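Local atomic coordinates of enolase-phosphatase E1 (Saccharomyces cerevisiae, PDB entry 2G80), a protein that probably catalyses the enolisation and then the magnesium-dependent dephosphorylation of 2,3-diketo-5-methylthiopentyl 1-phosphate in the methionine salvage pathway. Residues Phe53-Asn58 against Gly120-Pro125; Phe155-Asp160 against His166-Leu171. All coordinates share one frame; numbering follows the deposited sequence.

Contact 1: Phe53-Asn58 against Gly120-Pro125; sequences FPYFTN and GQIKAP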
ATOM      1  N   PHE A  53      -9.881  -6.379  -3.698  1.00 45.00           N
ATOM      2  CA  PHE A  53     -11.279  -6.220  -3.271  1.00 44.62           C
ATOM      3  C   PHE A  53     -12.168  -7.394  -3.701  1.00 44.57           C
ATOM      4  O   PHE A  53     -12.852  -7.977  -2.821  1.00 45.90           O
ATOM      5  CB  PHE A  53     -11.804  -4.821  -3.665  1.00 48.33           C
ATOM      6  CG  PHE A  53     -11.362  -3.687  -2.750  1.00 46.42           C
ATOM      7  CD1 PHE A  53     -10.339  -3.817  -1.786  1.00 52.55           C
ATOM      8  CD2 PHE A  53     -11.956  -2.434  -2.911  1.00 55.15           C
ATOM      9  CE1 PHE A  53      -9.972  -2.730  -0.958  1.00 53.38           C
ATOM     10  CE2 PHE A  53     -11.586  -1.344  -2.108  1.00 58.05           C
ATOM     11  CZ  PHE A  53     -10.577  -1.500  -1.126  1.00 55.95           C
ATOM     12  N   PRO A  54     -12.155  -7.776  -5.011  1.00 43.72           N
ATOM     13  CA  PRO A  54     -12.911  -8.974  -5.479  1.00 42.42           C
ATOM     14  C   PRO A  54     -12.511 -10.275  -4.805  1.00 39.21           C
ATOM     15  O   PRO A  54     -13.367 -11.085  -4.489  1.00 38.14           O
ATOM     16  CB  PRO A  54     -12.601  -9.022  -6.981  1.00 44.21           C
ATOM     17  CG  PRO A  54     -12.296  -7.630  -7.317  1.00 43.77           C
ATOM     18  CD  PRO A  54     -11.542  -7.083  -6.162  1.00 44.88           C
ATOM     19  N   TYR A  55     -11.212 -10.468  -4.586  1.00 38.89           N
ATOM     20  CA  TYR A  55     -10.713 -11.631  -3.859  1.00 35.17           C
ATOM     21  C   TYR A  55     -11.380 -11.696  -2.459  1.00 34.19           C
ATOM     22  O   TYR A  55     -11.895 -12.754  -2.037  1.00 35.01           O
ATOM     23  CB  TYR A  55      -9.145 -11.641  -3.767  1.00 32.12           C
ATOM     24  CG  TYR A  55      -8.655 -12.826  -3.016  1.00 34.40           C
ATOM     25  CD1 TYR A  55      -8.436 -14.047  -3.665  1.00 32.04           C
ATOM     26  CD2 TYR A  55      -8.539 -12.789  -1.606  1.00 33.22           C
ATOM     27  CE1 TYR A  55      -8.032 -15.214  -2.920  1.00 32.03           C
ATOM     28  CE2 TYR A  55      -8.156 -13.930  -0.872  1.00 29.88           C
ATOM     29  CZ  TYR A  55      -7.897 -15.134  -1.530  1.00 32.84           C
ATOM     30  OH  TYR A  55      -7.524 -16.270  -0.802  1.00 35.40           O
ATOM     31  N   PHE A  56     -11.337 -10.576  -1.752  1.00 34.68           N
ATOM     32  CA  PHE A  56     -11.937 -10.463  -0.419  1.00 35.90           C
ATOM     33  C   PHE A  56     -13.470 -10.638  -0.414  1.00 38.04           C
ATOM     34  O   PHE A  56     -13.995 -11.417   0.407  1.00 38.00           O
ATOM     35  CB  PHE A  56     -11.523  -9.133   0.235  1.00 35.40           C
ATOM     36  CG  PHE A  56     -12.239  -8.841   1.504  1.00 37.70           C
ATOM     37  CD1 PHE A  56     -11.860  -9.483   2.676  1.00 35.36           C
ATOM     38  CD2 PHE A  56     -13.318  -7.939   1.535  1.00 36.19           C
ATOM     39  CE1 PHE A  56     -12.519  -9.226   3.862  1.00 41.54           C
ATOM     40  CE2 PHE A  56     -13.992  -7.678   2.721  1.00 38.45           C
ATOM     41  CZ  PHE A  56     -13.587  -8.332   3.898  1.00 36.30           C
ATOM     42  N   THR A  57     -14.171  -9.924  -1.309  1.00 39.33           N
ATOM     43  CA  THR A  57     -15.645 -10.015  -1.394  1.00 42.16           C
ATOM     44  C   THR A  57     -16.128 -11.416  -1.811  1.00 43.46           C
ATOM     45  O   THR A  57     -17.194 -11.851  -1.346  1.00 47.05           O
ATOM     46  CB  THR A  57     -16.293  -8.901  -2.266  1.00 42.80           C
ATOM     47  OG1 THR A  57     -15.834  -8.988  -3.618  1.00 50.32           O
ATOM     48  CG2 THR A  57     -15.977  -7.516  -1.711  1.00 43.10           C
ATOM     49  N   ASN A  58     -15.368 -12.125  -2.662  1.00 43.07           N
ATOM     50  CA  ASN A  58     -15.701 -13.529  -3.001  1.00 41.54           C
ATOM     51  C   ASN A  58     -15.546 -14.461  -1.784  1.00 40.34           C
ATOM     52  O   ASN A  58     -16.266 -15.444  -1.680  1.00 40.57           O
ATOM     53  CB  ASN A  58     -14.854 -14.074  -4.158  1.00 43.04           C
ATOM     54  CG  ASN A  58     -15.062 -13.301  -5.500  1.00 56.52           C
ATOM     55  OD1 ASN A  58     -16.038 -12.549  -5.685  1.00 55.06           O
ATOM     56  ND2 ASN A  58     -14.097 -13.463  -6.420  1.00 49.68           N
ATOM     57  N   GLY A 120      -0.712 -18.669  -2.264  1.00 43.06           N
ATOM     58  CA  GLY A 120      -0.342 -18.425  -3.653  1.00 42.28           C
ATOM     59  C   GLY A 120      -1.486 -17.981  -4.524  1.00 43.08           C
ATOM     60  O   GLY A 120      -1.328 -17.909  -5.753  1.00 44.51           O
ATOM     61  N   GLN A 121      -2.630 -17.653  -3.920  1.00 42.16           N
ATOM     62  CA  GLN A 121      -3.802 -17.208  -4.688  1.00 44.92           C
ATOM     63  C   GLN A 121      -3.698 -15.766  -5.178  1.00 43.01           C
ATOM     64  O   GLN A 121      -4.403 -15.392  -6.101  1.00 43.94           O
ATOM     65  CB  GLN A 121      -5.082 -17.401  -3.890  1.00 44.40           C
ATOM     66  CG  GLN A 121      -5.337 -18.851  -3.472  1.00 51.65           C
ATOM     67  CD  GLN A 121      -6.601 -18.990  -2.618  1.00 50.90           C
ATOM     68  OE1 GLN A 121      -7.710 -18.729  -3.093  1.00 57.42           O
ATOM     69  NE2 GLN A 121      -6.432 -19.409  -1.358  1.00 56.85           N
ATOM     70  N   ILE A 122      -2.835 -14.966  -4.552  1.00 42.33           N
ATOM     71  CA  ILE A 122      -2.612 -13.574  -4.930  1.00 41.34           C
ATOM     72  C   ILE A 122      -1.139 -13.213  -4.734  1.00 39.32           C
ATOM     73  O   ILE A 122      -0.466 -13.710  -3.815  1.00 39.49           O
ATOM     74  CB  ILE A 122      -3.567 -12.560  -4.173  1.00 43.52           C
ATOM     75  CG1 ILE A 122      -3.628 -12.830  -2.673  1.00 43.13           C
ATOM     76  CG2 ILE A 122      -5.012 -12.664  -4.730  1.00 49.03           C
ATOM     77  CD1 ILE A 122      -4.475 -11.866  -1.810  1.00 40.82           C
ATOM     78  N   LYS A 123      -0.645 -12.359  -5.635  1.00 36.79           N
ATOM     79  CA  LYS A 123       0.736 -11.894  -5.649  1.00 35.71           C
ATOM     80  C   LYS A 123       0.713 -10.431  -5.994  1.00 35.38           C
ATOM     81  O   LYS A 123      -0.053 -10.041  -6.865  1.00 37.28           O
ATOM     82  CB  LYS A 123       1.524 -12.709  -6.683  1.00 36.91           C
ATOM     83  CG  LYS A 123       1.699 -14.186  -6.258  1.00 39.16           C
ATOM     84  CD  LYS A 123       2.186 -15.060  -7.342  1.00 42.03           C
ATOM     85  CE  LYS A 123       2.010 -16.524  -6.961  1.00 37.95           C
ATOM     86  NZ  LYS A 123       2.439 -17.397  -8.077  1.00 41.65           N
ATOM     87  N   ALA A 124       1.537  -9.626  -5.336  1.00 35.92           N
ATOM     88  CA  ALA A 124       1.559  -8.158  -5.564  1.00 36.95           C
ATOM     89  C   ALA A 124       2.385  -7.815  -6.824  1.00 36.19           C
ATOM     90  O   ALA A 124       3.599  -8.075  -6.863  1.00 33.92           O
ATOM     91  CB  ALA A 124       2.085  -7.428  -4.344  1.00 37.68           C
ATOM     92  N   PRO A 125       1.742  -7.220  -7.850  1.00 35.51           N
ATOM     93  CA  PRO A 125       2.414  -6.898  -9.109  1.00 36.32           C
ATOM     94  C   PRO A 125       3.340  -5.658  -9.068  1.00 40.98           C
ATOM     95  O   PRO A 125       3.081  -4.656  -9.737  1.00 49.11           O
ATOM     96  CB  PRO A 125       1.229  -6.687 -10.076  1.00 33.87           C
ATOM     97  CG  PRO A 125       0.156  -6.165  -9.249  1.00 37.18           C
ATOM     98  CD  PRO A 125       0.338  -6.750  -7.872  1.00 37.34           C
TER
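The phenol ring of Y55 lies against the side chain of I122 and reaches on, with its outer end, to the amide of Q121. With CG anti to the backbone N (chi1 180°), the ring reaches both from helix 46-65. I122 meets the inner part of the ring: its CG2 packs 3.8 Å from Y55 CD1, while its own CD1 sits over one ring face, 4.2 Å above the plane and displaced toward the rim. Q121 arrives differently, at the edge. Its OE1 lies in the ring plane, 3.5 Å from Y55 CE1, and the amide is turned 72° from the ring. That amide has other partners: NE2 bonds to S119 OG, and OE1 takes a weak bond from K59 NZ. Helices 46-65 and 103-118 belong to the helical cap that HAD phosphatases of this type insert after the first core strand. G120, with positive phi, closes helix 103-118 in a Schellman motif, and I122 follows on the way back to the core. Putting an alanine at Y55 would probably uncover I122 CG2 and CD1 and leave the Q121 amide without the ring it abuts. V112 of helix 103-118 touches Y55 as well.

Contact 2: Phe155-Asp160 against His166-Leu171; sequences FGYVQD and HDSLDL
V158 and L169 form a single antiparallel bridge, a hydrogen-bonded pair, in the loop that follows helix 148-156 on the beta-alpha-beta crossover from strand 140-143 to strand 177-179 of the HAD core. V158 N donates to L169 O at 2.8 Å, and L169 N returns a bond of 2.6 Å to V158 O. Two residues further on, L171 N gives a third bond, 2.8 Å to F155 O, which joins F155 to the returning chain.

The side chains also pack across neighbouring positions. V158 crosses L171 at about a right angle, its CG2 resting 3.8 Å from L171 CG. With CG anti to its carbonyl carbon (chi1 -57°), L171 also carries CD1 to the edge of the F155 ring, 4.2 Å from F155 CD1. L169 leaves its segment on the same side as L171 but packs against D160: its CD1 approaches D160 CA at 4.0 Å, and its CD2 faces the carboxylate carbon.

Waters fill in the polar margin. One donates to G156 O and is also hydrogen-bonded to S168 OG, whose oxygen sits at the edge of the Y157 ring. D160 OD1 accepts from N162 N, while another water donates to D160 OD2 at 2.8 Å and to D167 O at 2.6 Å.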
ATOM      1  N   PHE A 155       4.615  -6.521   0.386  1.00 36.50           N
ATOM      2  CA  PHE A 155       6.028  -6.688   0.031  1.00 34.30           C
ATOM      3  C   PHE A 155       6.634  -8.037   0.362  1.00 34.24           C
ATOM      4  O   PHE A 155       7.735  -8.327  -0.106  1.00 34.82           O
ATOM      5  CB  PHE A 155       6.882  -5.516   0.560  1.00 37.82           C
ATOM      6  CG  PHE A 155       6.565  -4.218  -0.121  1.00 32.47           C
ATOM      7  CD1 PHE A 155       6.929  -4.026  -1.444  1.00 35.41           C
ATOM      8  CD2 PHE A 155       5.868  -3.222   0.522  1.00 38.92           C
ATOM      9  CE1 PHE A 155       6.634  -2.834  -2.117  1.00 39.24           C
ATOM     10  CE2 PHE A 155       5.553  -2.039  -0.142  1.00 31.34           C
ATOM     11  CZ  PHE A 155       5.957  -1.850  -1.474  1.00 39.73           C
ATOM     12  N   GLY A 156       5.942  -8.860   1.161  1.00 32.65           N
ATOM     13  CA  GLY A 156       6.394 -10.223   1.404  1.00 33.47           C
ATOM     14  C   GLY A 156       6.063 -11.224   0.303  1.00 33.32           C
ATOM     15  O   GLY A 156       6.631 -12.329   0.297  1.00 33.99           O
ATOM     16  N   TYR A 157       5.141 -10.861  -0.608  1.00 35.57           N
ATOM     17  CA  TYR A 157       4.581 -11.778  -1.646  1.00 33.73           C
ATOM     18  C   TYR A 157       4.408 -11.087  -2.999  1.00 35.04           C
ATOM     19  O   TYR A 157       3.306 -10.991  -3.569  1.00 32.69           O
ATOM     20  CB  TYR A 157       3.244 -12.333  -1.142  1.00 33.39           C
ATOM     21  CG  TYR A 157       3.348 -13.147   0.138  1.00 36.12           C
ATOM     22  CD1 TYR A 157       3.704 -14.500   0.093  1.00 31.83           C
ATOM     23  CD2 TYR A 157       3.092 -12.572   1.391  1.00 35.78           C
ATOM     24  CE1 TYR A 157       3.807 -15.265   1.249  1.00 35.37           C
ATOM     25  CE2 TYR A 157       3.169 -13.324   2.557  1.00 36.09           C
ATOM     26  CZ  TYR A 157       3.528 -14.677   2.473  1.00 35.62           C
ATOM     27  OH  TYR A 157       3.652 -15.458   3.573  1.00 43.24           O
ATOM     28  N   VAL A 158       5.552 -10.676  -3.528  1.00 34.72           N
ATOM     29  CA  VAL A 158       5.649  -9.923  -4.737  1.00 34.41           C
ATOM     30  C   VAL A 158       5.749 -10.879  -5.922  1.00 35.22           C
ATOM     31  O   VAL A 158       6.522 -11.848  -5.899  1.00 35.41           O
ATOM     32  CB  VAL A 158       6.893  -8.939  -4.674  1.00 34.42           C
ATOM     33  CG1 VAL A 158       7.121  -8.239  -5.989  1.00 30.87           C
ATOM     34  CG2 VAL A 158       6.723  -7.942  -3.534  1.00 39.33           C
ATOM     35  N   GLN A 159       4.971 -10.581  -6.955  1.00 33.69           N
ATOM     36  CA  GLN A 159       4.972 -11.331  -8.203  1.00 34.06           C
ATOM     37  C   GLN A 159       6.356 -11.226  -8.861  1.00 34.67           C
ATOM     38  O   GLN A 159       6.939 -10.117  -8.967  1.00 35.76           O
ATOM     39  CB  GLN A 159       3.892 -10.790  -9.118  1.00 32.64           C
ATOM     40  CG  GLN A 159       3.750 -11.445 -10.428  1.00 33.31           C
ATOM     41  CD  GLN A 159       2.534 -10.947 -11.171  1.00 41.50           C
ATOM     42  OE1 GLN A 159       2.646 -10.158 -12.106  1.00 48.59           O
ATOM     43  NE2 GLN A 159       1.361 -11.383 -10.740  1.00 38.41           N
ATOM     44  N   ASP A 160       6.885 -12.386  -9.261  1.00 33.42           N
ATOM     45  CA  ASP A 160       8.175 -12.467  -9.913  1.00 33.73           C
ATOM     46  C   ASP A 160       7.984 -12.010 -11.364  1.00 34.49           C
ATOM     47  O   ASP A 160       7.310 -12.691 -12.108  1.00 32.30           O
ATOM     48  CB  ASP A 160       8.730 -13.912  -9.843  1.00 35.89           C
ATOM     49  CG  ASP A 160      10.136 -14.046 -10.415  1.00 35.94           C
ATOM     50  OD1 ASP A 160      10.670 -13.087 -11.029  1.00 40.05           O
ATOM     51  OD2 ASP A 160      10.719 -15.132 -10.246  1.00 43.75           O
ATOM     52  N   HIS A 166       5.023 -18.536 -10.984  1.00 35.16           N
ATOM     53  CA  HIS A 166       5.952 -19.240 -10.074  1.00 35.93           C
ATOM     54  C   HIS A 166       5.915 -18.590  -8.651  1.00 35.79           C
ATOM     55  O   HIS A 166       5.063 -17.728  -8.374  1.00 38.08           O
ATOM     56  CB  HIS A 166       7.360 -19.271 -10.699  1.00 35.48           C
ATOM     57  CG  HIS A 166       7.501 -20.227 -11.846  1.00 35.41           C
ATOM     58  ND1 HIS A 166       8.720 -20.526 -12.413  1.00 41.69           N
ATOM     59  CD2 HIS A 166       6.599 -21.025 -12.463  1.00 39.88           C
ATOM     60  CE1 HIS A 166       8.554 -21.425 -13.366  1.00 37.79           C
ATOM     61  NE2 HIS A 166       7.276 -21.753 -13.408  1.00 42.46           N
ATOM     62  N   ASP A 167       6.793 -19.010  -7.741  1.00 38.47           N
ATOM     63  CA  ASP A 167       6.834 -18.465  -6.356  1.00 38.37           C
ATOM     64  C   ASP A 167       6.980 -16.940  -6.349  1.00 36.95           C
ATOM     65  O   ASP A 167       7.636 -16.370  -7.216  1.00 36.43           O
ATOM     66  CB  ASP A 167       8.030 -19.013  -5.533  1.00 40.58           C
ATOM     67  CG  ASP A 167       7.937 -20.519  -5.178  1.00 49.60           C
ATOM     68  OD1 ASP A 167       6.830 -21.080  -4.992  1.00 52.56           O
ATOM     69  OD2 ASP A 167       9.027 -21.135  -5.053  1.00 54.57           O
ATOM     70  N   SER A 168       6.354 -16.303  -5.370  1.00 37.12           N
ATOM     71  CA  SER A 168       6.461 -14.880  -5.144  1.00 37.89           C
ATOM     72  C   SER A 168       7.849 -14.542  -4.538  1.00 39.59           C
ATOM     73  O   SER A 168       8.581 -15.432  -4.126  1.00 39.57           O
ATOM     74  CB  SER A 168       5.366 -14.429  -4.199  1.00 38.34           C
ATOM     75  OG  SER A 168       5.455 -15.125  -2.956  1.00 42.58           O
ATOM     76  N   LEU A 169       8.199 -13.256  -4.527  1.00 39.58           N
ATOM     77  CA  LEU A 169       9.464 -12.740  -3.992  1.00 38.92           C
ATOM     78  C   LEU A 169       9.178 -11.965  -2.702  1.00 38.02           C
ATOM     79  O   LEU A 169       8.138 -11.329  -2.570  1.00 37.35           O
ATOM     80  CB  LEU A 169      10.121 -11.768  -4.988  1.00 39.23           C
ATOM     81  CG  LEU A 169      10.312 -12.256  -6.417  1.00 42.47           C
ATOM     82  CD1 LEU A 169      10.861 -11.145  -7.257  1.00 43.13           C
ATOM     83  CD2 LEU A 169      11.216 -13.495  -6.449  1.00 44.05           C
ATOM     84  N   ASP A 170      10.135 -11.991  -1.780  1.00 38.33           N
ATOM     85  CA  ASP A 170      10.035 -11.266  -0.520  1.00 38.47           C
ATOM     86  C   ASP A 170      10.984 -10.065  -0.618  1.00 39.04           C
ATOM     87  O   ASP A 170      12.200 -10.231  -0.774  1.00 41.39           O
ATOM     88  CB  ASP A 170      10.406 -12.183   0.646  1.00 36.96           C
ATOM     89  CG  ASP A 170      10.203 -11.528   2.029  1.00 41.39           C
ATOM     90  OD1 ASP A 170       9.743 -10.369   2.160  1.00 49.15           O
ATOM     91  OD2 ASP A 170      10.505 -12.206   3.026  1.00 53.71           O
ATOM     92  N   LEU A 171      10.413  -8.867  -0.565  1.00 37.25           N
ATOM     93  CA  LEU A 171      11.186  -7.632  -0.545  1.00 38.70           C
ATOM     94  C   LEU A 171      11.331  -7.012   0.847  1.00 37.14           C
ATOM     95  O   LEU A 171      11.988  -5.985   0.961  1.00 36.31           O
ATOM     96  CB  LEU A 171      10.558  -6.600  -1.475  1.00 38.39           C
ATOM     97  CG  LEU A 171      10.363  -6.978  -2.957  1.00 43.25           C
ATOM     98  CD1 LEU A 171      10.005  -5.682  -3.709  1.00 39.62           C
ATOM     99  CD2 LEU A 171      11.586  -7.639  -3.567  1.00 45.93           C
TER
HETATM  100  O   HOH W   1       7.270 -14.390  -1.066  1.00 28.93           O
HETATM  101  O   HOH W   2       5.398 -14.823  -8.775  1.00 21.94           O
HETATM  102  O   HOH W   3       9.790 -17.064  -8.452  1.00 36.49           O

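Contacts 1 and 2 follow each other along the chain, their centres about 14 Å apart, and they meet through K123 and A124. The A124 N to Y157 O distance of 2.8 Å marks a probable hydrogen bond, and K123 NZ lies 2.7 Å from H166 O, again a probable bond. Packing adds to this where V158 CG1 lies 3.6 Å from A124 O. The chain leaving the cap at contact 1 therefore runs beside the loop of contact 2 on the core. Contact 1 lies away from the magnesium and predicted substrate sites; at contact 2 the F155 side chain comes within about 7 Å of that of S144, a predicted substrate-binding residue, and about 11 Å of the bound magnesium ion.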